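Local structure of glutathione S-transferase (Vibrio parahaemolyticus, 7MIQ) at residues 91-96 against 155-160; 107-112 against 176-181. The protein probably conjugates glutathione to electrophilic compounds as a glutathione S-transferase of the Gtt2 class, working as a two-subunit assembly. All coordinates share one frame; numbering follows the deposited sequence.

Contact 1: residues 91-96 against 155-160; sequences RAQVEM and IATDQF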
loop_
_atom_site.group_PDB
_atom_site.type_symbol
_atom_site.label_atom_id
_atom_site.label_comp_id
_atom_site.label_asym_id
_atom_site.label_seq_id
_atom_site.Cartn_x
_atom_site.Cartn_y
_atom_site.Cartn_z
ATOM N N ARG A 91 -14.828 -4.606 -1.822
ATOM C CA ARG A 91 -13.507 -4.937 -1.292
ATOM C C ARG A 91 -12.410 -4.555 -2.278
ATOM O O ARG A 91 -11.332 -4.101 -1.876
ATOM C CB ARG A 91 -13.439 -6.425 -0.936
ATOM C CG ARG A 91 -14.129 -6.748 0.395
ATOM C CD ARG A 91 -13.909 -8.188 0.846
ATOM N NE ARG A 91 -14.684 -9.139 0.058
ATOM C CZ ARG A 91 -15.931 -9.500 0.332
ATOM N NH1 ARG A 91 -16.583 -9.004 1.370
ATOM N NH2 ARG A 91 -16.539 -10.381 -0.456
ATOM N N ALA A 92 -12.676 -4.709 -3.576
ATOM C CA ALA A 92 -11.698 -4.314 -4.583
ATOM C C ALA A 92 -11.610 -2.798 -4.705
ATOM O O ALA A 92 -10.517 -2.247 -4.878
ATOM C CB ALA A 92 -12.050 -4.942 -5.930
ATOM N N GLN A 93 -12.750 -2.105 -4.618
ATOM C CA GLN A 93 -12.733 -0.648 -4.695
ATOM C C GLN A 93 -12.069 -0.040 -3.464
ATOM O O GLN A 93 -11.378 0.981 -3.563
ATOM C CB GLN A 93 -14.158 -0.118 -4.867
ATOM C CG GLN A 93 -14.766 -0.453 -6.222
ATOM C CD GLN A 93 -16.251 -0.146 -6.292
ATOM O OE1 GLN A 93 -16.964 -0.228 -5.290
ATOM N NE2 GLN A 93 -16.726 0.207 -7.481
ATOM N N VAL A 94 -12.265 -0.655 -2.295
ATOM C CA VAL A 94 -11.553 -0.211 -1.099
ATOM C C VAL A 94 -10.050 -0.339 -1.303
ATOM O O VAL A 94 -9.288 0.602 -1.050
ATOM C CB VAL A 94 -12.027 -0.998 0.136
ATOM C CG1 VAL A 94 -11.019 -0.867 1.279
ATOM C CG2 VAL A 94 -13.395 -0.502 0.585
ATOM N N GLU A 95 -9.603 -1.507 -1.780
ATOM C CA GLU A 95 -8.180 -1.712 -2.044
ATOM C C GLU A 95 -7.658 -0.693 -3.046
ATOM O O GLU A 95 -6.594 -0.094 -2.836
ATOM C CB GLU A 95 -7.938 -3.135 -2.557
ATOM C CG GLU A 95 -6.464 -3.524 -2.644
ATOM C CD GLU A 95 -5.855 -3.797 -1.285
ATOM O OE1 GLU A 95 -6.476 -4.542 -0.497
ATOM O OE2 GLU A 95 -4.765 -3.262 -1.002
ATOM N N MET A 96 -8.403 -0.473 -4.134
ATOM C CA MET A 96 -7.981 0.486 -5.151
ATOM C C MET A 96 -7.855 1.891 -4.575
ATOM O O MET A 96 -6.804 2.533 -4.693
ATOM C CB MET A 96 -8.968 0.476 -6.320
ATOM C CG MET A 96 -8.807 1.653 -7.265
ATOM S SD MET A 96 -9.969 1.619 -8.646
ATOM C CE MET A 96 -11.546 1.679 -7.799
ATOM N N ILE A 155 -15.083 7.942 -0.027
ATOM C CA ILE A 155 -14.013 7.897 -1.021
ATOM C C ILE A 155 -14.090 6.618 -1.849
ATOM O O ILE A 155 -14.128 6.663 -3.085
ATOM C CB ILE A 155 -12.638 8.050 -0.350
ATOM C CG1 ILE A 155 -12.522 9.427 0.313
ATOM C CG2 ILE A 155 -11.537 7.876 -1.381
ATOM C CD1 ILE A 155 -11.204 9.646 1.040
ATOM N N ALA A 156 -14.102 5.461 -1.187
ATOM C CA ALA A 156 -13.970 4.195 -1.906
ATOM C C ALA A 156 -15.300 3.718 -2.475
ATOM O O ALA A 156 -15.342 3.171 -3.584
ATOM C CB ALA A 156 -13.385 3.124 -0.983
ATOM N N THR A 157 -16.381 3.881 -1.713
ATOM C CA THR A 157 -17.712 3.404 -2.082
ATOM C C THR A 157 -18.730 4.433 -1.599
ATOM O O THR A 157 -18.375 5.539 -1.178
ATOM C CB THR A 157 -18.006 2.025 -1.472
ATOM O OG1 THR A 157 -18.046 2.138 -0.047
ATOM C CG2 THR A 157 -16.945 0.994 -1.861
ATOM N N ASP A 158 -20.010 4.063 -1.646
ATOM C CA ASP A 158 -21.055 4.879 -1.039
ATOM C C ASP A 158 -21.182 4.662 0.463
ATOM O O ASP A 158 -22.038 5.293 1.092
ATOM C CB ASP A 158 -22.397 4.618 -1.725
ATOM C CG ASP A 158 -22.485 5.272 -3.090
ATOM O OD1 ASP A 158 -22.142 6.471 -3.192
ATOM O OD2 ASP A 158 -22.873 4.586 -4.056
ATOM N N GLN A 159 -20.359 3.799 1.052
ATOM C CA GLN A 159 -20.374 3.566 2.487
ATOM C C GLN A 159 -19.041 3.983 3.093
ATOM O O GLN A 159 -17.992 3.896 2.446
ATOM C CB GLN A 159 -20.658 2.093 2.818
ATOM C CG GLN A 159 -22.115 1.677 2.654
ATOM C CD GLN A 159 -22.541 1.577 1.204
ATOM O OE1 GLN A 159 -21.928 0.861 0.411
ATOM N NE2 GLN A 159 -23.595 2.302 0.846
ATOM N N PHE A 160 -19.102 4.456 4.337
ATOM C CA PHE A 160 -17.894 4.751 5.098
ATOM C C PHE A 160 -17.024 3.504 5.185
ATOM O O PHE A 160 -17.519 2.409 5.466
ATOM C CB PHE A 160 -18.269 5.247 6.497
ATOM C CG PHE A 160 -17.090 5.512 7.393
ATOM C CD1 PHE A 160 -16.416 6.722 7.334
ATOM C CD2 PHE A 160 -16.669 4.559 8.312
ATOM C CE1 PHE A 160 -15.334 6.975 8.160
ATOM C CE2 PHE A 160 -15.584 4.801 9.141
ATOM C CZ PHE A 160 -14.917 6.012 9.065
#
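The methyl group of Ala156 sits over the backbone of helix 88-114 at Val94, with CB 3.8 Å from Val94 CA and 3.9 Å from Gln93 O. So small a side chain lets the two backbones come close, Val94 CA and Ala156 CA being only 5.1 Å apart. Val94 adds one branch to this apolar spot: its CG2, set opposite the carbonyl carbon, lies 4.0 Å from Ala156 CB. Beside it, Gln93 covers the backbone of the loop, its CB 3.7 Å from Ala156 O. Its CG is trans to the carbonyl carbon (chi1 -69°) and the chain runs on extended, which carries OE1 across the Thr157 methyl at 3.6 Å from CG2. The other branch of Thr157 is turned into its own loop, where OG1 accepts the N-H of Gln159 (3.1 Å, 160°) and closes an ST turn. This loop leads into helix 162-177, and the Ser161-to-Asp164 sequence at its start resembles the N-capping box conserved in the glutathione S-transferase fold. An Asp164 carboxylate oxygen takes the backbone N-H of Ile155, tying the start of the helix back to the loop, while Val163 and Ser161 also pack on Ala156. On another face of helix 88-114, Arg91 and Glu95 form salt bridges with Glu75 and Arg71 of the second subunit.

Contact 2: residues 107-112 against 176-181; sequences YAAFQA and NGLSIE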
loop_
_atom_site.group_PDB
_atom_site.type_symbol
_atom_site.label_atom_id
_atom_site.label_comp_id
_atom_site.label_asym_id
_atom_site.label_seq_id
_atom_site.Cartn_x
_atom_site.Cartn_y
_atom_site.Cartn_z
ATOM N N TYR A 107 1.246 9.502 1.595
ATOM C CA TYR A 107 2.698 9.362 1.551
ATOM C C TYR A 107 3.365 10.654 1.090
ATOM O O TYR A 107 4.386 11.070 1.651
ATOM C CB TYR A 107 3.086 8.205 0.629
ATOM C CG TYR A 107 2.697 6.819 1.105
ATOM C CD1 TYR A 107 2.368 6.574 2.433
ATOM C CD2 TYR A 107 2.672 5.749 0.215
ATOM C CE1 TYR A 107 2.018 5.299 2.860
ATOM C CE2 TYR A 107 2.324 4.476 0.630
ATOM C CZ TYR A 107 1.999 4.256 1.952
ATOM O OH TYR A 107 1.654 2.986 2.361
ATOM N N ALA A 108 2.802 11.303 0.068
ATOM C CA ALA A 108 3.348 12.575 -0.390
ATOM C C ALA A 108 3.220 13.658 0.674
ATOM O O ALA A 108 4.097 14.525 0.783
ATOM C CB ALA A 108 2.655 13.011 -1.681
ATOM N N ALA A 109 2.145 13.626 1.468
ATOM C CA ALA A 109 1.987 14.612 2.533
ATOM C C ALA A 109 3.005 14.391 3.644
ATOM O O ALA A 109 3.563 15.354 4.181
ATOM C CB ALA A 109 0.564 14.563 3.090
ATOM N N PHE A 110 3.246 13.127 4.007
ATOM C CA PHE A 110 4.304 12.801 4.959
ATOM C C PHE A 110 5.642 13.368 4.502
ATOM O O PHE A 110 6.340 14.044 5.268
ATOM C CB PHE A 110 4.410 11.283 5.128
ATOM C CG PHE A 110 3.633 10.729 6.291
ATOM C CD1 PHE A 110 4.084 10.898 7.590
ATOM C CD2 PHE A 110 2.468 10.005 6.084
ATOM C CE1 PHE A 110 3.384 10.372 8.662
ATOM C CE2 PHE A 110 1.759 9.480 7.152
ATOM C CZ PHE A 110 2.218 9.664 8.443
ATOM N N GLN A 111 6.016 13.097 3.249
ATOM C CA GLN A 111 7.323 13.514 2.750
ATOM C C GLN A 111 7.456 15.031 2.725
ATOM O O GLN A 111 8.516 15.572 3.058
ATOM C CB GLN A 111 7.560 12.934 1.355
ATOM C CG GLN A 111 7.747 11.426 1.337
ATOM C CD GLN A 111 8.964 10.984 2.128
ATOM O OE1 GLN A 111 9.981 11.678 2.167
ATOM N NE2 GLN A 111 8.862 9.826 2.770
ATOM N N ALA A 112 6.396 15.736 2.326
ATOM C CA ALA A 112 6.448 17.194 2.328
ATOM C C ALA A 112 6.530 17.735 3.749
ATOM O O ALA A 112 7.213 18.736 4.001
ATOM C CB ALA A 112 5.231 17.766 1.604
ATOM N N ASN A 176 -3.575 21.108 8.340
ATOM C CA ASN A 176 -2.971 21.471 9.617
ATOM C C ASN A 176 -1.461 21.290 9.652
ATOM O O ASN A 176 -0.808 21.825 10.553
ATOM C CB ASN A 176 -3.603 20.655 10.750
ATOM C CG ASN A 176 -5.029 21.073 11.033
ATOM O OD1 ASN A 176 -5.564 21.964 10.374
ATOM N ND2 ASN A 176 -5.657 20.429 12.014
ATOM N N GLY A 177 -0.891 20.550 8.708
ATOM C CA GLY A 177 0.547 20.384 8.668
ATOM C C GLY A 177 1.210 21.181 7.561
ATOM O O GLY A 177 2.282 21.756 7.762
ATOM N N LEU A 178 0.579 21.231 6.390
ATOM C CA LEU A 178 1.174 21.851 5.213
ATOM C C LEU A 178 0.540 23.186 4.842
ATOM O O LEU A 178 0.921 23.769 3.822
ATOM C CB LEU A 178 1.087 20.893 4.021
ATOM C CG LEU A 178 1.787 19.548 4.229
ATOM C CD1 LEU A 178 1.555 18.635 3.037
ATOM C CD2 LEU A 178 3.273 19.745 4.477
ATOM N N SER A 179 -0.424 23.671 5.626
ATOM C CA SER A 179 -1.029 24.993 5.428
ATOM C C SER A 179 -1.657 25.138 4.043
ATOM O O SER A 179 -1.607 26.206 3.427
ATOM C CB SER A 179 -0.010 26.108 5.677
ATOM O OG SER A 179 0.548 26.000 6.975
ATOM N N ILE A 180 -2.258 24.063 3.546
ATOM C CA ILE A 180 -2.999 24.104 2.291
ATOM C C ILE A 180 -4.460 24.391 2.601
ATOM O O ILE A 180 -5.079 23.696 3.417
ATOM C CB ILE A 180 -2.850 22.784 1.518
ATOM C CG1 ILE A 180 -1.371 22.474 1.272
ATOM C CG2 ILE A 180 -3.621 22.852 0.212
ATOM C CD1 ILE A 180 -1.125 21.114 0.664
ATOM N N GLU A 181 -5.019 25.414 1.952
ATOM C CA GLU A 181 -6.418 25.790 2.169
ATOM C C GLU A 181 -7.324 24.881 1.335
ATOM O O GLU A 181 -7.947 25.285 0.351
ATOM C CB GLU A 181 -6.632 27.262 1.844
ATOM C CG GLU A 181 -5.870 28.200 2.764
ATOM C CD GLU A 181 -6.292 29.646 2.609
ATOM O OE1 GLU A 181 -7.137 29.935 1.735
ATOM O OE2 GLU A 181 -5.779 30.495 3.367
#
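Leu178 points its branched end at the flank of helix 88-114, where Ala109 and Ala112, three residues apart and so nearly one turn from each other, offer only methyl groups and backbone. The two branches of the leucine divide the surface between them. CD1 reaches both alanines, lying 4.2 Å from Ala109 CB and 4.0 Å from Ala112 CB, and it also touches the helix backbone at Ala109 O. CD2 stays with Ala112: it is 4.0 Å from Ala112 CB and 3.9 Å from Ala112 C. Ala112 points its CB toward the leucine, though both branches come in from the side of that methyl; the CB of Ala109 points past the leucine and is met at its flank. A chi1 of -59° turns CG away from the carbonyl carbon and CD1 prolongs the chain (chi2 176°), so the leucine stretches far enough to bridge a backbone separation of 7.6 Å between Ala112 CA and Leu178 CA. Apart from the graze on the Ala109 carbonyl oxygen, the contact is apolar, and one side chain carries all of the second segment's share.

Leu178 occupies the turn in which helix 162-177 gives way to loop. Ser179 follows with a positive phi of 58°, and Glu181 takes the N-cap position of the short helix 182-185. The carbonyl of Leu178 accepts a hydrogen bond from Lys135 of helix 127-151, and its side chain also packs on Phe113. Around this point the helices of the all-helical C-terminal domain converge: Phe170 and Phe173 of helix 162-177 cover Ala109, Arg137 of helix 127-151 lies against Ala108, and Tyr107, on another side of helix 88-114, meets Phe103 of the second subunit edge-to-face.

Overall arrangement
Both contacts belong to the helical C-terminal domain and share helix 88-114, contact 1 near its start and contact 2 near its end. Their centres are 23 Å apart and their nearest atoms about 10 Å. Along the chain the segments alternate, 91-96, 107-112, 155-160 and 176-181, and helix 162-177 follows the loop 155-160 and runs into the segment 176-181. Contact 1 therefore holds the loop entering that helix and contact 2 the turn leaving it, and the two helices run in the same general direction. Helix 88-114 packs on the rest of its own domain through these contacts and meets the second subunit on other faces.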